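Local coordinates for uncharacterized protein (Bacteroides ovatus, PDB 4IRT) that is of unknown function but is a putative neuraminidase, a beta-propeller protein of the BNR-repeat family that may act on sialic acid-containing glycans, at residues V7-G12 with E56-H61; Q35-Y40 with Q401-L406; P278-V283 with Q294-Q299; C248-Q253 with T268-P273. One frame throughout, in Å; residues are numbered along the deposited sequence. Where two conformers were deposited one is given.

All four contacts belong to a beta-propeller, two between blades and two where loops meet the strands of a blade. Interactions 1 and 2 touch and share the sheet in which strands 5-12 and 401-407 pair: interaction 1 sets its outer strand against the neighbouring blade at the surface, using valines, an indole ring and bridging waters, while interaction 2 packs its next strand against the same blade in the buried interior through hydrocarbon and a tyrosine face. Interactions 3 and 4, also touching, lie in another blade, about 28 to 36 Å from the first two between centres. Both are largely buried, interaction 3 held mainly by hydrogen bonds and interaction 4 by aromatic packing with water bridges.

Interaction 1 (V7-G12 with E56-H61); sequences VEVGKG and EQWTLH
Val9 lies across Trp58 and Leu60. Its CA sits over the five-membered ring of Trp58, 4.2 Å from the centroid and 24° off the normal, a CH-pi contact, and its CG2 rests over the same indole toward the rim, 3.7 Å from Trp58 CE2. The other branch, Val9 CG1, anti to the backbone N (chi1 -180°), meets Leu60 CD2 at 4.0 Å. Val7, the second apolar partner, comes to the indole from its edge, with CG1 3.8 Å from Trp58 NE1, while its CG2 lies against the carboxylate of Glu56, whose OE2 is hydrogen-bonded to His5.

Two waters bridge the segments. One donates to Glu8 O and to Glu56 O, 2.7 Å from each; the other accepts from Glu8 N and reaches Glu56 OE1 by a weak bond.

Strand 5-12 is the outer strand of the blade that also holds strand 401-407, so N- and C-terminal strands share one sheet, the closure familiar from beta-propellers; Val9 and Gly10 form a classic beta bulge facing Ile403. The waters thus link backbone and Glu56 carboxylate across the exposed end of the blade interface, and hydrophobic packing on the indole supplies the dry part of the join.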
# COMPACT_ATOMS: atom_id res chain seq x y z
N VAL A 7 12.59 8.61 14.75
CA VAL A 7 11.78 9.24 15.75
C VAL A 7 10.97 8.15 16.47
O VAL A 7 10.14 7.46 15.85
CB VAL A 7 10.82 10.25 15.12
CG1 VAL A 7 9.97 10.86 16.22
CG2 VAL A 7 11.61 11.30 14.35
N GLU A 8 11.24 7.95 17.74
CA GLU A 8 10.49 6.95 18.49
C GLU A 8 9.01 7.32 18.57
O GLU A 8 8.66 8.50 18.79
CB GLU A 8 11.05 6.78 19.88
CG GLU A 8 12.38 6.07 19.95
CD GLU A 8 12.80 5.77 21.39
OE1 GLU A 8 12.18 6.31 22.32
OE2 GLU A 8 13.75 4.99 21.58
N VAL A 9 8.16 6.31 18.41
CA VAL A 9 6.74 6.44 18.63
C VAL A 9 6.34 5.68 19.90
O VAL A 9 6.05 6.29 20.96
CB VAL A 9 5.92 5.93 17.43
CG1 VAL A 9 4.44 6.09 17.72
CG2 VAL A 9 6.32 6.63 16.15
N GLY A 10 6.37 4.36 19.81
CA GLY A 10 6.04 3.50 20.94
C GLY A 10 6.17 2.03 20.55
O GLY A 10 6.22 1.70 19.39
N LYS A 11 6.23 1.15 21.54
CA LYS A 11 6.36 -0.26 21.26
C LYS A 11 5.04 -0.81 20.74
O LYS A 11 3.96 -0.39 21.18
CB LYS A 11 6.81 -1.00 22.50
CG LYS A 11 8.23 -0.64 22.88
CD LYS A 11 8.76 -1.42 24.06
CE LYS A 11 10.26 -1.14 24.24
NZ LYS A 11 10.89 -1.91 25.36
N GLY A 12 5.14 -1.75 19.81
CA GLY A 12 3.97 -2.35 19.19
C GLY A 12 4.14 -3.83 19.03
O GLY A 12 5.24 -4.36 19.17
N GLU A 56 9.12 15.79 18.24
CA GLU A 56 9.21 14.35 18.39
C GLU A 56 8.35 13.84 19.53
O GLU A 56 8.43 12.67 19.90
CB GLU A 56 10.67 13.95 18.55
CG GLU A 56 11.49 14.40 17.35
CD GLU A 56 12.83 13.72 17.22
OE1 GLU A 56 13.20 12.93 18.10
OE2 GLU A 56 13.52 13.99 16.19
N GLN A 57 7.46 14.71 20.05
CA GLN A 57 6.55 14.33 21.11
C GLN A 57 5.19 13.90 20.55
O GLN A 57 4.43 14.71 20.00
CB GLN A 57 6.37 15.50 22.10
CG GLN A 57 7.67 16.11 22.62
CD GLN A 57 8.63 15.08 23.20
OE1 GLN A 57 9.78 14.96 22.75
NE2 GLN A 57 8.15 14.32 24.18
N TRP A 58 4.87 12.62 20.71
CA TRP A 58 3.60 12.05 20.28
C TRP A 58 2.54 12.08 21.38
O TRP A 58 2.84 11.98 22.57
CB TRP A 58 3.79 10.60 19.85
CG TRP A 58 4.64 10.44 18.64
CD1 TRP A 58 6.00 10.36 18.60
CD2 TRP A 58 4.19 10.36 17.30
NE1 TRP A 58 6.42 10.25 17.31
CE2 TRP A 58 5.33 10.23 16.49
CE3 TRP A 58 2.93 10.35 16.70
CZ2 TRP A 58 5.24 10.12 15.09
CZ3 TRP A 58 2.85 10.26 15.33
CH2 TRP A 58 4.00 10.12 14.53
N THR A 59 1.29 12.27 20.97
CA THR A 59 0.16 11.97 21.79
C THR A 59 -0.34 10.63 21.30
O THR A 59 -0.62 10.46 20.13
CB THR A 59 -0.91 13.06 21.65
OG1 THR A 59 -0.34 14.30 22.10
CG2 THR A 59 -2.15 12.78 22.50
N LEU A 60 -0.41 9.66 22.20
CA LEU A 60 -0.86 8.31 21.83
C LEU A 60 -2.14 7.97 22.57
O LEU A 60 -2.30 8.33 23.75
CB LEU A 60 0.21 7.27 22.14
CG LEU A 60 1.57 7.49 21.48
CD1 LEU A 60 2.58 6.50 22.04
CD2 LEU A 60 1.48 7.43 19.97
N HIS A 61 -3.06 7.29 21.89
CA HIS A 61 -4.38 6.97 22.47
C HIS A 61 -4.69 5.51 22.16
O HIS A 61 -4.79 5.14 20.99
CB HIS A 61 -5.48 7.87 21.90
CG HIS A 61 -6.86 7.45 22.29
ND1 HIS A 61 -7.32 7.54 23.60
CD2 HIS A 61 -7.88 6.94 21.57
CE1 HIS A 61 -8.58 7.13 23.64
NE2 HIS A 61 -8.93 6.72 22.44
O HOH W 1 9.97 10.48 20.11
O HOH W 2 12.73 9.86 19.34

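Interaction 2 (Q35-Y40 with Q401-L406)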
# COMPACT_ATOMS: atom_id res chain seq x y z
N GLN A 35 1.13 14.88 11.93
CA GLN A 35 1.26 13.55 11.37
C GLN A 35 0.59 12.55 12.30
O GLN A 35 0.74 12.63 13.53
CB GLN A 35 2.73 13.21 11.22
CG GLN A 35 3.03 11.88 10.59
CD GLN A 35 4.51 11.69 10.46
OE1 GLN A 35 5.23 11.58 11.46
NE2 GLN A 35 4.99 11.65 9.25
N TYR A 36 -0.14 11.63 11.70
CA TYR A 36 -0.93 10.64 12.38
C TYR A 36 -0.38 9.27 12.07
O TYR A 36 0.11 9.02 10.96
CB TYR A 36 -2.38 10.69 11.89
CG TYR A 36 -3.10 11.96 12.24
CD1 TYR A 36 -2.98 13.11 11.45
CD2 TYR A 36 -3.91 12.02 13.37
CE1 TYR A 36 -3.61 14.29 11.80
CE2 TYR A 36 -4.58 13.18 13.70
CZ TYR A 36 -4.43 14.30 12.91
OH TYR A 36 -5.09 15.45 13.28
N ILE A 37 -0.50 8.37 13.05
CA ILE A 37 0.01 7.02 12.92
C ILE A 37 -0.98 6.08 13.56
O ILE A 37 -1.80 6.48 14.41
CB ILE A 37 1.41 6.90 13.58
CG1 ILE A 37 2.15 5.64 13.11
CG2 ILE A 37 1.31 6.97 15.10
CD1 ILE A 37 3.60 5.63 13.57
N SER A 38 -0.94 4.81 13.17
CA SER A 38 -1.80 3.81 13.78
C SER A 38 -1.06 2.48 13.80
O SER A 38 -0.29 2.19 12.89
CB SER A 38 -3.14 3.65 13.00
OG SER A 38 -2.95 3.30 11.64
N TYR A 39 -1.32 1.71 14.84
CA TYR A 39 -0.73 0.39 15.01
C TYR A 39 -1.46 -0.37 16.07
O TYR A 39 -2.29 0.21 16.80
CB TYR A 39 0.74 0.49 15.39
CG TYR A 39 1.02 1.26 16.64
CD1 TYR A 39 1.24 2.63 16.59
CD2 TYR A 39 1.15 0.61 17.88
CE1 TYR A 39 1.56 3.35 17.74
CE2 TYR A 39 1.47 1.32 19.03
CZ TYR A 39 1.64 2.70 18.93
OH TYR A 39 1.98 3.41 20.06
N TYR A 40 -1.18 -1.68 16.13
CA TYR A 40 -1.63 -2.49 17.25
C TYR A 40 -0.55 -2.57 18.32
O TYR A 40 0.61 -2.86 18.01
CB TYR A 40 -1.95 -3.89 16.79
CG TYR A 40 -3.11 -4.05 15.83
CD1 TYR A 40 -4.42 -3.88 16.25
CD2 TYR A 40 -2.90 -4.48 14.51
CE1 TYR A 40 -5.47 -4.04 15.37
CE2 TYR A 40 -3.94 -4.66 13.62
CZ TYR A 40 -5.25 -4.47 14.07
OH TYR A 40 -6.33 -4.65 13.23
N GLN A 401 8.45 -4.59 19.80
CA GLN A 401 9.58 -3.78 19.35
C GLN A 401 9.14 -2.33 19.06
O GLN A 401 7.96 -2.04 18.70
CB GLN A 401 10.25 -4.41 18.10
CG GLN A 401 10.69 -5.87 18.30
CD GLN A 401 11.77 -6.04 19.37
OE1 GLN A 401 11.57 -6.71 20.44
NE2 GLN A 401 12.88 -5.39 19.15
N MSE A 402 10.08 -1.41 19.20
CA MSE A 402 9.79 0.02 19.03
C MSE A 402 9.36 0.31 17.63
O MSE A 402 9.97 -0.17 16.68
CB MSE A 402 11.06 0.79 19.36
CG MSE A 402 10.94 2.29 19.19
SE MSE A 402 9.65 3.08 20.38
CE MSE A 402 10.65 2.78 22.04
N ILE A 403 8.29 1.10 17.50
CA ILE A 403 7.88 1.68 16.21
C ILE A 403 8.53 3.06 16.11
O ILE A 403 8.58 3.84 17.09
CB ILE A 403 6.36 1.82 16.11
CG1 ILE A 403 5.71 0.42 16.07
CG2 ILE A 403 5.96 2.60 14.88
CD1 ILE A 403 4.24 0.45 16.45
N TYR A 404 9.09 3.32 14.94
CA TYR A 404 9.68 4.63 14.62
C TYR A 404 9.05 5.24 13.41
O TYR A 404 8.56 4.52 12.51
CB TYR A 404 11.15 4.48 14.27
CG TYR A 404 12.00 3.75 15.28
CD1 TYR A 404 12.14 2.38 15.24
CD2 TYR A 404 12.69 4.46 16.26
CE1 TYR A 404 12.93 1.71 16.17
CE2 TYR A 404 13.50 3.82 17.18
CZ TYR A 404 13.62 2.44 17.13
OH TYR A 404 14.40 1.81 18.05
N VAL A 405 9.12 6.57 13.31
CA VAL A 405 9.04 7.18 12.00
C VAL A 405 10.47 7.48 11.56
O VAL A 405 11.22 8.20 12.25
CB VAL A 405 8.17 8.45 12.01
CG1 VAL A 405 8.24 9.15 10.66
CG2 VAL A 405 6.74 8.10 12.38
N LEU A 406 10.86 6.90 10.44
CA LEU A 406 12.15 7.15 9.88
C LEU A 406 12.03 8.32 8.90
O LEU A 406 11.34 8.23 7.85
CB LEU A 406 12.69 5.89 9.21
CG LEU A 406 14.19 5.86 8.87
CD1 LEU A 406 14.61 4.45 8.47
CD2 LEU A 406 14.52 6.81 7.74
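Ile403 CG1 sits beside its backbone N and continues extended to CD1, while Tyr39 CG stands between its own N and carbonyl carbon (chi1 58°); together these torsions lay the methyl on the tyrosine ring. CD1 of Ile403 lies over one face of Tyr39, offset toward the CG end, 3.5 Å from the centroid and 22° off the normal. This CH-pi contact is close: the same methyl is 3.3 Å from Tyr39 CG and 3.4 Å from Tyr39 CD2.

Farther along, Ile37 reaches out fully extended and slides past its partners in the opposite direction. Its CD1 meets two branched side chains, at 4.1 Å from Ile403 CG2 and 4.2 Å from Val405 CG2. Gln35 faces Val405 from the opposing side, its OE1 3.9 Å from Val405 CG2; OE1 accepts from Arg51, and NE2 donates to Asp370 and His381.

The two strands run nearly antiparallel (156°), and the axes of the two segments approach to 10.0 Å, too far for backbone pairing: they belong to adjacent propeller blades, packed face to face. Trp58 also touches Gln35, Ile37 and Val405, tying this layer to the neighbouring contact. No hydrogen bond crosses between the segments, so cohesion between the blades here rests on dispersion and the fit of methyl groups, while the polar ends of the buried Gln35 amide are satisfied outside the two segments.

Interaction 3 (P278-V283 with Q294-Q299); sequences PQYRIV and QITDRQ
Gln279 grips Arg298 by both ends of its amide: OE1 accepts from Arg298 N at 2.8 Å, in the carbonyl plane on a lone pair, and NE2 donates to Arg298 O at 3.0 Å. With CG beside the backbone N, a bend at chi2 (-75°) swings the amide of Gln279 round to the loop backbone. The partner residue answers with its side chain, Arg298 NH1 giving a nearly straight bond (166°) to Pro278 O, which lies in the guanidinium plane at its edge. Arg298 NE makes a salt bridge with Asp332, and NH1 also bonds to Thr300 O. Gln294 belongs to this tight part as well: its extended side chain crosses obliquely beside that of Gln279, amide planes 28° apart, with Gln294 NE2 3.3 Å from Gln279 CD. The same NE2 donates to Thr296 O at 2.9 Å, a bond within its own segment that fixes the direction of the amide. Gln294 OE1 lies over one face of the Arg281 guanidinium, 3.9 Å from Arg281 NH1, while that group bonds with Glu272.

Strand 278-285 pairs with strand 290-294, the outermost of this propeller blade, and the pairing ends here. Arg281 and Gln294 make an antiparallel non-hydrogen-bonded pair, Ile295 N donates to Tyr280 O at 2.9 Å, and beyond that the chain leaves the sheet as a loop on its way to the next blade. Ile295 packs against the strand, its CB 3.9 Å from Tyr280 CB and its CD1 3.9 Å from Ile282 CG2.

Toward solvent the fit is looser: Asp297 is exposed and barely touches the strand.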
# COMPACT_ATOMS: atom_id res chain seq x y z
N PRO A 278 14.70 -13.98 -7.82
CA PRO A 278 13.81 -12.85 -8.02
C PRO A 278 14.57 -11.55 -7.87
O PRO A 278 15.49 -11.47 -7.05
CB PRO A 278 12.77 -13.03 -6.89
CG PRO A 278 12.83 -14.49 -6.57
CD PRO A 278 14.28 -14.83 -6.69
N GLN A 279 14.18 -10.53 -8.65
CA GLN A 279 14.86 -9.24 -8.64
C GLN A 279 13.83 -8.16 -8.57
O GLN A 279 12.78 -8.27 -9.22
CB GLN A 279 15.66 -9.04 -9.95
CG GLN A 279 16.68 -10.11 -10.27
CD GLN A 279 17.95 -10.03 -9.42
OE1 GLN A 279 18.14 -9.11 -8.62
NE2 GLN A 279 18.81 -11.01 -9.59
N TYR A 280 14.15 -7.10 -7.84
CA TYR A 280 13.32 -5.92 -7.77
C TYR A 280 13.25 -5.18 -9.11
O TYR A 280 14.23 -5.12 -9.87
CB TYR A 280 13.82 -4.99 -6.69
CG TYR A 280 13.51 -5.38 -5.27
CD1 TYR A 280 12.21 -5.28 -4.76
CD2 TYR A 280 14.53 -5.83 -4.39
CE1 TYR A 280 11.92 -5.58 -3.45
CE2 TYR A 280 14.22 -6.17 -3.06
CZ TYR A 280 12.94 -6.03 -2.61
OH TYR A 280 12.57 -6.28 -1.30
N ARG A 281 12.07 -4.66 -9.42
CA ARG A 281 11.75 -4.03 -10.67
C ARG A 281 10.97 -2.75 -10.48
O ARG A 281 10.23 -2.61 -9.52
CB ARG A 281 10.82 -4.94 -11.48
CG ARG A 281 11.31 -6.37 -11.56
CD ARG A 281 12.49 -6.55 -12.50
NE ARG A 281 12.97 -7.94 -12.48
CZ ARG A 281 13.63 -8.55 -13.46
NH1 ARG A 281 13.94 -7.88 -14.55
NH2 ARG A 281 14.00 -9.83 -13.34
N ILE A 282 11.09 -1.85 -11.45
CA ILE A 282 10.15 -0.76 -11.62
C ILE A 282 9.58 -0.78 -13.05
O ILE A 282 10.31 -1.05 -14.01
CB ILE A 282 10.80 0.60 -11.24
CG1 ILE A 282 9.74 1.68 -11.09
CG2 ILE A 282 11.88 1.01 -12.25
CD1 ILE A 282 10.21 2.89 -10.31
N VAL A 283 8.28 -0.50 -13.17
CA VAL A 283 7.58 -0.43 -14.45
C VAL A 283 6.89 0.93 -14.46
O VAL A 283 6.19 1.27 -13.53
CB VAL A 283 6.56 -1.56 -14.56
CG1 VAL A 283 5.65 -1.44 -15.78
CG2 VAL A 283 7.24 -2.91 -14.48
N GLN A 294 15.44 -3.25 -13.87
CA GLN A 294 15.83 -4.07 -12.73
C GLN A 294 16.66 -3.19 -11.76
O GLN A 294 17.57 -2.47 -12.17
CB GLN A 294 16.66 -5.24 -13.20
CG GLN A 294 17.11 -6.20 -12.09
CD GLN A 294 17.90 -7.37 -12.64
OE1 GLN A 294 17.72 -7.78 -13.79
NE2 GLN A 294 18.76 -7.95 -11.81
N ILE A 295 16.35 -3.30 -10.49
CA ILE A 295 16.86 -2.38 -9.49
C ILE A 295 18.15 -2.88 -8.86
O ILE A 295 19.09 -2.10 -8.72
CB ILE A 295 15.84 -2.14 -8.35
CG1 ILE A 295 14.47 -1.75 -8.89
CG2 ILE A 295 16.36 -1.08 -7.37
CD1 ILE A 295 14.44 -0.52 -9.77
N THR A 296 18.22 -4.14 -8.46
CA THR A 296 19.47 -4.65 -7.85
C THR A 296 19.94 -5.90 -8.58
O THR A 296 19.29 -6.33 -9.51
CB THR A 296 19.39 -4.84 -6.30
OG1 THR A 296 18.54 -5.92 -5.98
CG2 THR A 296 18.89 -3.58 -5.59
N ASP A 297 21.10 -6.43 -8.21
CA ASP A 297 21.62 -7.64 -8.81
C ASP A 297 21.76 -8.67 -7.70
O ASP A 297 22.86 -8.99 -7.25
CB ASP A 297 22.97 -7.40 -9.52
CG ASP A 297 23.47 -8.65 -10.26
OD1 ASP A 297 22.65 -9.50 -10.70
OD2 ASP A 297 24.71 -8.79 -10.42
N ARG A 298 20.62 -9.14 -7.22
CA ARG A 298 20.59 -10.15 -6.16
C ARG A 298 21.21 -11.46 -6.64
O ARG A 298 21.08 -11.81 -7.80
CB ARG A 298 19.15 -10.41 -5.72
CG ARG A 298 18.34 -9.20 -5.29
CD ARG A 298 16.97 -9.58 -4.77
NE ARG A 298 17.11 -10.24 -3.47
CZ ARG A 298 17.03 -11.55 -3.23
NH1 ARG A 298 16.70 -12.43 -4.18
NH2 ARG A 298 17.26 -12.00 -2.00
N GLN A 299 21.83 -12.19 -5.71
CA GLN A 299 22.49 -13.47 -5.94
C GLN A 299 21.77 -14.68 -5.35
O GLN A 299 22.05 -15.82 -5.74
CB GLN A 299 23.87 -13.42 -5.24
CG GLN A 299 24.80 -12.35 -5.77
CD GLN A 299 24.98 -12.51 -7.26
OE1 GLN A 299 25.59 -13.48 -7.70
NE2 GLN A 299 24.40 -11.60 -8.05

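Interaction 4 (C248-Q253 with T268-P273)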
# COMPACT_ATOMS: atom_id res chain seq x y z
N CYS A 248 7.27 -17.02 -12.89
CA CYS A 248 8.45 -16.17 -12.91
C CYS A 248 8.65 -15.43 -11.61
O CYS A 248 9.37 -14.40 -11.57
CB CYS A 248 8.46 -15.23 -14.13
SG CYS A 248 7.31 -13.86 -14.05
N GLU A 249 8.05 -15.95 -10.54
CA GLU A 249 8.16 -15.40 -9.18
C GLU A 249 7.59 -13.97 -9.09
O GLU A 249 8.03 -13.15 -8.29
CB GLU A 249 9.62 -15.39 -8.73
CG GLU A 249 10.36 -16.69 -8.85
CD GLU A 249 9.74 -17.85 -8.08
OE1 GLU A 249 8.83 -17.67 -7.23
OE2 GLU A 249 10.24 -18.98 -8.32
N LEU A 250 6.63 -13.67 -9.95
CA LEU A 250 5.92 -12.41 -9.89
C LEU A 250 5.03 -12.39 -8.66
O LEU A 250 4.23 -13.30 -8.44
CB LEU A 250 5.08 -12.21 -11.14
CG LEU A 250 4.24 -10.93 -11.14
CD1 LEU A 250 5.11 -9.69 -11.17
CD2 LEU A 250 3.26 -10.98 -12.29
N ILE A 251 5.21 -11.37 -7.84
CA ILE A 251 4.52 -11.26 -6.55
C ILE A 251 3.26 -10.45 -6.74
O ILE A 251 3.12 -9.68 -7.70
CB ILE A 251 5.46 -10.65 -5.48
CG1 ILE A 251 4.88 -10.71 -4.05
CG2 ILE A 251 5.84 -9.23 -5.85
CD1 ILE A 251 4.60 -12.10 -3.53
N ASN A 252 2.31 -10.67 -5.84
CA ASN A 252 1.05 -9.92 -5.82
C ASN A 252 0.97 -8.97 -4.63
O ASN A 252 1.57 -9.23 -3.59
CB ASN A 252 -0.15 -10.86 -5.76
CG ASN A 252 -0.05 -11.88 -4.65
OD1 ASN A 252 0.73 -12.81 -4.73
ND2 ASN A 252 -0.84 -11.70 -3.60
N GLN A 253 0.23 -7.87 -4.85
CA GLN A 253 -0.15 -6.87 -3.86
C GLN A 253 1.09 -6.07 -3.45
O GLN A 253 1.66 -6.32 -2.39
CB GLN A 253 -0.82 -7.53 -2.66
CG GLN A 253 -1.43 -6.58 -1.68
CD GLN A 253 -2.30 -7.29 -0.68
OE1 GLN A 253 -1.95 -8.36 -0.19
NE2 GLN A 253 -3.42 -6.68 -0.33
N THR A 268 7.68 -3.70 -7.94
CA THR A 268 7.41 -5.10 -7.70
C THR A 268 8.69 -5.90 -7.88
O THR A 268 9.80 -5.33 -7.87
CB THR A 268 6.23 -5.65 -8.57
OG1 THR A 268 5.91 -6.97 -8.16
CG2 THR A 268 6.60 -5.68 -10.07
N TYR A 269 8.54 -7.23 -7.98
CA TYR A 269 9.66 -8.10 -8.29
C TYR A 269 9.26 -9.35 -9.09
O TYR A 269 8.10 -9.76 -9.09
CB TYR A 269 10.48 -8.48 -7.04
CG TYR A 269 9.79 -9.32 -5.95
CD1 TYR A 269 9.54 -10.68 -6.13
CD2 TYR A 269 9.43 -8.75 -4.74
CE1 TYR A 269 8.94 -11.44 -5.14
CE2 TYR A 269 8.82 -9.50 -3.71
CZ TYR A 269 8.57 -10.83 -3.92
OH TYR A 269 7.98 -11.60 -2.94
N TRP A 270 10.23 -9.89 -9.82
CA TRP A 270 10.12 -11.15 -10.54
C TRP A 270 11.53 -11.58 -11.01
O TRP A 270 12.46 -10.78 -10.99
CB TRP A 270 9.10 -11.04 -11.71
CG TRP A 270 9.57 -10.15 -12.87
CD1 TRP A 270 10.42 -10.50 -13.89
CD2 TRP A 270 9.15 -8.80 -13.16
NE1 TRP A 270 10.58 -9.45 -14.77
CE2 TRP A 270 9.82 -8.40 -14.34
CE3 TRP A 270 8.27 -7.92 -12.55
CZ2 TRP A 270 9.64 -7.14 -14.89
CZ3 TRP A 270 8.11 -6.64 -13.10
CH2 TRP A 270 8.79 -6.28 -14.24
N ARG A 271 11.68 -12.84 -11.43
CA ARG A 271 13.00 -13.35 -11.87
C ARG A 271 13.29 -13.18 -13.36
O ARG A 271 12.38 -13.08 -14.20
CB ARG A 271 13.20 -14.83 -11.49
CG ARG A 271 12.35 -15.83 -12.27
CD ARG A 271 12.72 -17.28 -11.92
NE ARG A 271 11.81 -18.20 -12.60
CZ ARG A 271 11.94 -18.60 -13.87
NH1 ARG A 271 12.97 -18.21 -14.61
NH2 ARG A 271 11.01 -19.38 -14.43
N GLU A 272 14.57 -13.10 -13.69
CA GLU A 272 15.01 -13.26 -15.08
C GLU A 272 14.72 -14.68 -15.60
O GLU A 272 14.71 -15.64 -14.81
CB GLU A 272 16.51 -12.95 -15.21
CG GLU A 272 16.89 -11.53 -14.90
CD GLU A 272 16.32 -10.55 -15.90
OE1 GLU A 272 15.12 -10.21 -15.80
OE2 GLU A 272 17.08 -10.13 -16.80
N PRO A 273 14.50 -14.83 -16.92
CA PRO A 273 14.21 -16.15 -17.45
C PRO A 273 15.33 -17.15 -17.17
O PRO A 273 15.05 -18.29 -16.76
CB PRO A 273 14.02 -15.94 -18.96
CG PRO A 273 14.24 -14.49 -19.21
CD PRO A 273 14.36 -13.76 -17.92
O HOH W 3 10.04 -19.76 -10.95
O HOH W 4 3.67 -7.43 -9.30
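Residues 248-251 run roughly antiparallel to 268-271, their end-to-end directions 157° apart, with one direct backbone hydrogen bond, from Arg271 N to Cys248 O (2.8 Å, 174° at the hydrogen), and a CA-H...O contact from Leu250 CA to Tyr269 O. Ile251 settles on Tyr269: with CG1 anti to the backbone N and CG2 between that N and the carbonyl carbon, CG2 stands squarely over the ring, 3.6 Å from the centroid and only 7° off the normal, a CH-pi contact, while CG1 reaches past the ring to Tyr269 OH. The same CG2 comes within 3.2 Å of Thr268 OG1. Beside it a water donates to Ile251 O and lies 2.6 Å from Thr268 OG1.

Segment 248-253 belongs to the loop that carries the chain from one propeller blade into strand 255-258 of the next, and it packs along strand 264-271 of that new blade. Trp270 receives Leu250 side by side, with Leu250 CD1 3.9 Å from Trp270 CE3, and Cys248 SG sits obliquely near the indole as a sulfur-aromatic contact; Arg281 adds a cation-pi contact to the same indole.

Hydrocarbon and water share the other end. Glu249 CG lies 3.9 Å from Arg271 CD, at the edge of the guanidinium, yet the charged groups meet through a second water that donates to Glu249 OE2 and accepts from Arg271 NE at 2.9 Å. Glu249 also bonds to Thr303 and Leu304, and Arg271 NH2 to Asn247.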